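Local coordinates for aminoacyltransferase FemA (Staphylococcus aureus, PDB 1LRZ), which adds the second and third glycines of the pentaglycine interpeptide bridge of staphylococcal peptidoglycan, taking them from glycyl-tRNA, at residues 4-8 against 9-13; 91-94 against 95-99. All blocks are in the same frame, centred on the assembly; numbering follows the deposited sequence.

Contact 1 (4-8 against 9-13); sequences TNLTA and KEFGA
Thr7 and Glu10 form a capping box, each side chain turning back to the other's backbone N-H where strand 2-5 gives way to helix 8-16. Thr7 is the N-cap. Its OG1 sits between the backbone N and the carbonyl carbon (chi1 66°) and from there accepts from Glu10 N, although the exact position of OG1 is less sure. The return bond is clearer: Thr7 N donates to Glu10 OE1 over 3.0 Å, nearly straight, reaching the anti side of the carboxylate at 32° out of its plane. Glu10 gets there with CG anti to its carbonyl carbon and the chain extended beyond, so that it runs across the Thr7 side chain at about a right angle. A water donates to both Glu10 OE1 and Asn5 O, tying the carboxylate to the end of the strand as well, while OE2 forms a salt bridge with Lys46 on the adjacent strand 39-46. Glu10 OE1 also lies against the start of Leu6, 3.4 Å from Leu6 CA. On the buried side Leu6 and Phe11 both pack on Ala55 of strand 52-63, and Leu6 CD1 comes to the edge of the Phe11 ring, 4.3 Å from Phe11 CD1.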
loop_
_atom_site.group_PDB
_atom_site.type_symbol
_atom_site.label_atom_id
_atom_site.label_comp_id
_atom_site.label_asym_id
_atom_site.label_seq_id
_atom_site.Cartn_x
_atom_site.Cartn_y
_atom_site.Cartn_z
ATOM N N THR A 4 -16.519 17.396 20.451
ATOM C CA THR A 4 -17.671 16.546 20.694
ATOM C C THR A 4 -17.500 15.159 20.077
ATOM O O THR A 4 -16.493 14.876 19.430
ATOM C CB THR A 4 -18.950 17.201 20.118
ATOM O OG1 THR A 4 -20.087 16.393 20.437
ATOM C CG2 THR A 4 -18.849 17.338 18.602
ATOM N N ASN A 5 -18.476 14.288 20.311
ATOM C CA ASN A 5 -18.458 12.955 19.733
ATOM C C ASN A 5 -19.114 13.114 18.366
ATOM O O ASN A 5 -19.949 13.997 18.182
ATOM C CB ASN A 5 -19.257 11.982 20.600
ATOM C CG ASN A 5 -18.461 11.483 21.785
ATOM O OD1 ASN A 5 -17.595 10.610 21.650
ATOM N ND2 ASN A 5 -18.729 12.046 22.950
ATOM N N LEU A 6 -18.738 12.273 17.412
ATOM C CA LEU A 6 -19.294 12.348 16.069
ATOM C C LEU A 6 -20.021 11.055 15.737
ATOM O O LEU A 6 -19.688 9.992 16.270
ATOM C CB LEU A 6 -18.171 12.550 15.038
ATOM C CG LEU A 6 -17.193 13.726 15.150
ATOM C CD1 LEU A 6 -16.176 13.616 14.023
ATOM C CD2 LEU A 6 -17.947 15.070 15.066
ATOM N N THR A 7 -21.010 11.142 14.854
ATOM C CA THR A 7 -21.726 9.947 14.418
ATOM C C THR A 7 -20.817 9.325 13.365
ATOM O O THR A 7 -19.951 10.004 12.817
ATOM C CB THR A 7 -23.053 10.300 13.752
ATOM O OG1 THR A 7 -22.793 11.000 12.528
ATOM C CG2 THR A 7 -23.897 11.191 14.690
ATOM N N ALA A 8 -21.008 8.045 13.075
ATOM C CA ALA A 8 -20.183 7.368 12.087
ATOM C C ALA A 8 -20.292 8.049 10.723
ATOM O O ALA A 8 -19.304 8.166 9.990
ATOM C CB ALA A 8 -20.597 5.893 11.981
ATOM N N LYS A 9 -21.497 8.497 10.385
ATOM C CA LYS A 9 -21.731 9.153 9.106
ATOM C C LYS A 9 -20.925 10.449 9.002
ATOM O O LYS A 9 -20.243 10.690 8.009
ATOM C CB LYS A 9 -23.229 9.429 8.942
ATOM C CG LYS A 9 -23.604 10.105 7.636
ATOM C CD LYS A 9 -25.085 10.482 7.622
ATOM C CE LYS A 9 -25.428 11.394 6.455
ATOM N NZ LYS A 9 -26.841 11.866 6.549
ATOM N N GLU A 10 -20.995 11.278 10.035
ATOM C CA GLU A 10 -20.253 12.535 10.032
ATOM C C GLU A 10 -18.759 12.259 9.933
ATOM O O GLU A 10 -18.047 12.940 9.215
ATOM C CB GLU A 10 -20.488 13.324 11.324
ATOM C CG GLU A 10 -21.932 13.590 11.666
ATOM C CD GLU A 10 -22.060 14.353 12.967
ATOM O OE1 GLU A 10 -21.406 13.955 13.951
ATOM O OE2 GLU A 10 -22.810 15.347 13.004
ATOM N N PHE A 11 -18.300 11.284 10.713
ATOM C CA PHE A 11 -16.898 10.906 10.760
ATOM C C PHE A 11 -16.395 10.501 9.381
ATOM O O PHE A 11 -15.418 11.052 8.888
ATOM C CB PHE A 11 -16.701 9.732 11.712
ATOM C CG PHE A 11 -15.274 9.293 11.828
ATOM C CD1 PHE A 11 -14.343 10.088 12.492
ATOM C CD2 PHE A 11 -14.861 8.080 11.287
ATOM C CE1 PHE A 11 -13.015 9.678 12.620
ATOM C CE2 PHE A 11 -13.533 7.657 11.406
ATOM C CZ PHE A 11 -12.609 8.455 12.074
ATOM N N GLY A 12 -17.075 9.536 8.773
ATOM C CA GLY A 12 -16.689 9.054 7.456
ATOM C C GLY A 12 -16.675 10.118 6.368
ATOM O O GLY A 12 -15.747 10.167 5.539
ATOM N N ALA A 13 -17.701 10.965 6.361
ATOM C CA ALA A 13 -17.806 12.020 5.361
ATOM C C ALA A 13 -16.644 12.996 5.475
ATOM O O ALA A 13 -16.048 13.399 4.464
ATOM C CB ALA A 13 -19.135 12.766 5.518
HETATM O O HOH W 1 -22.115 14.623 16.495
#

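Contact 2 (91-94 against 95-99); sequences NELS and KYVKK
Lys95 reaches back along helix 83-98 to Asn91 and Glu92, one turn earlier, in the helix that links the parallel strands 67-78 and 102-107 as a beta-alpha-beta crossover. Lys95 CB lies 3.6 Å from Glu92 O. With CG anti to its carbonyl carbon (chi1 -61°), the chain is aimed toward the start of the helix, and Lys95 CG passes 3.4 Å from Asn91 O, the carbonyl that also receives Lys95 N. Lys95 CD continues the extended chain past the carboxylate, 3.9 Å from Glu92 OE2. Lys95 CE comes within 3.7 Å of both Asn91 ND2 and Glu92 OE2. Elsewhere round the helix Leu93 CD1 meets Val97 CG1 at 4.2 Å, and Leu93 rests on Leu105 and Val97 on Cys102 of strand 102-107. Ser94 OG bonds to Phe90 O, within the helix. At the tip of the lysine the glutamate bends at chi2 (-71°), which folds its carboxylate over toward the ammonium group. The salt bridge that results is made from above the carboxylate plane, Lys95 NZ standing 3.1 Å from Glu92 OE2 and 38° out of that plane.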
loop_
_atom_site.group_PDB
_atom_site.type_symbol
_atom_site.label_atom_id
_atom_site.label_comp_id
_atom_site.label_asym_id
_atom_site.label_seq_id
_atom_site.Cartn_x
_atom_site.Cartn_y
_atom_site.Cartn_z
ATOM N N ASN A 91 -5.745 19.727 23.286
ATOM C CA ASN A 91 -6.024 20.105 24.659
ATOM C C ASN A 91 -7.377 19.489 25.035
ATOM O O ASN A 91 -7.533 18.914 26.111
ATOM C CB ASN A 91 -6.083 21.626 24.770
ATOM C CG ASN A 91 -5.857 22.115 26.177
ATOM O OD1 ASN A 91 -4.862 21.770 26.807
ATOM N ND2 ASN A 91 -6.778 22.927 26.680
ATOM N N GLU A 92 -8.351 19.582 24.137
ATOM C CA GLU A 92 -9.663 19.025 24.422
ATOM C C GLU A 92 -9.641 17.501 24.410
ATOM O O GLU A 92 -10.436 16.865 25.102
ATOM C CB GLU A 92 -10.692 19.545 23.418
ATOM C CG GLU A 92 -10.943 21.052 23.489
ATOM C CD GLU A 92 -11.698 21.463 24.741
ATOM O OE1 GLU A 92 -12.690 20.783 25.085
ATOM O OE2 GLU A 92 -11.312 22.471 25.373
ATOM N N LEU A 93 -8.736 16.909 23.632
ATOM C CA LEU A 93 -8.645 15.451 23.575
ATOM C C LEU A 93 -8.148 14.947 24.936
ATOM O O LEU A 93 -8.591 13.906 25.428
ATOM C CB LEU A 93 -7.680 15.011 22.470
ATOM C CG LEU A 93 -7.400 13.509 22.361
ATOM C CD1 LEU A 93 -8.698 12.729 22.134
ATOM C CD2 LEU A 93 -6.439 13.274 21.201
ATOM N N SER A 94 -7.229 15.703 25.527
ATOM C CA SER A 94 -6.680 15.370 26.832
ATOM C C SER A 94 -7.809 15.391 27.862
ATOM O O SER A 94 -7.956 14.453 28.645
ATOM C CB SER A 94 -5.602 16.380 27.232
ATOM O OG SER A 94 -4.479 16.289 26.370
ATOM N N LYS A 95 -8.609 16.459 27.849
ATOM C CA LYS A 95 -9.732 16.592 28.779
ATOM C C LYS A 95 -10.720 15.456 28.557
ATOM O O LYS A 95 -11.285 14.896 29.502
ATOM C CB LYS A 95 -10.460 17.913 28.562
ATOM C CG LYS A 95 -9.628 19.158 28.785
ATOM C CD LYS A 95 -10.479 20.403 28.549
ATOM C CE LYS A 95 -9.641 21.671 28.610
ATOM N NZ LYS A 95 -10.465 22.881 28.315
ATOM N N TYR A 96 -10.934 15.128 27.291
ATOM C CA TYR A 96 -11.855 14.065 26.934
ATOM C C TYR A 96 -11.404 12.720 27.504
ATOM O O TYR A 96 -12.185 12.029 28.165
ATOM C CB TYR A 96 -11.974 13.949 25.410
ATOM C CG TYR A 96 -12.955 12.895 24.976
ATOM C CD1 TYR A 96 -14.328 13.170 24.925
ATOM C CD2 TYR A 96 -12.522 11.612 24.648
ATOM C CE1 TYR A 96 -15.246 12.184 24.555
ATOM C CE2 TYR A 96 -13.422 10.625 24.280
ATOM C CZ TYR A 96 -14.782 10.918 24.236
ATOM O OH TYR A 96 -15.677 9.942 23.871
ATOM N N VAL A 97 -10.154 12.335 27.271
ATOM C CA VAL A 97 -9.733 11.040 27.783
ATOM C C VAL A 97 -9.673 11.001 29.310
ATOM O O VAL A 97 -9.775 9.927 29.893
ATOM C CB VAL A 97 -8.383 10.577 27.191
ATOM C CG1 VAL A 97 -8.530 10.395 25.676
ATOM C CG2 VAL A 97 -7.276 11.570 27.537
ATOM N N LYS A 98 -9.533 12.159 29.955
ATOM C CA LYS A 98 -9.496 12.196 31.418
ATOM C C LYS A 98 -10.875 11.888 31.985
ATOM O O LYS A 98 -11.022 11.588 33.169
ATOM C CB LYS A 98 -9.020 13.555 31.925
ATOM C CG LYS A 98 -7.541 13.813 31.673
ATOM C CD LYS A 98 -7.140 15.239 32.044
ATOM C CE LYS A 98 -5.667 15.486 31.708
ATOM N NZ LYS A 98 -5.218 16.858 32.067
ATOM N N LYS A 99 -11.891 11.974 31.132
ATOM C CA LYS A 99 -13.255 11.666 31.543
ATOM C C LYS A 99 -13.464 10.161 31.456
ATOM O O LYS A 99 -14.457 9.636 31.945
ATOM C CB LYS A 99 -14.268 12.335 30.609
ATOM C CG LYS A 99 -14.427 13.826 30.811
ATOM C CD LYS A 99 -15.384 14.423 29.780
ATOM C CE LYS A 99 -15.371 15.942 29.869
ATOM N NZ LYS A 99 -16.245 16.576 28.842
#

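How the contacts relate
Contact 1 closes long before contact 2 opens along the chain, yet their centres are about 18 Å apart and both are built around the same seven-stranded mixed sheet. Residues 4-13 lead from its outermost strand, 2-5, into helix 8-16; residues 91-99 lie on helix 83-98, which connects strands 67-78 and 102-107 farther across the sheet. The two meet directly where the side chains of Asn5 and Tyr96 touch, probably by a hydrogen bond, and Glu92 also packs on Phe3 of the edge strand. Thus the N-terminal strand, besides pairing with strand 39-46, is in side-chain contact with the crossover helix, joining the start of the chain to a later beta-alpha-beta unit.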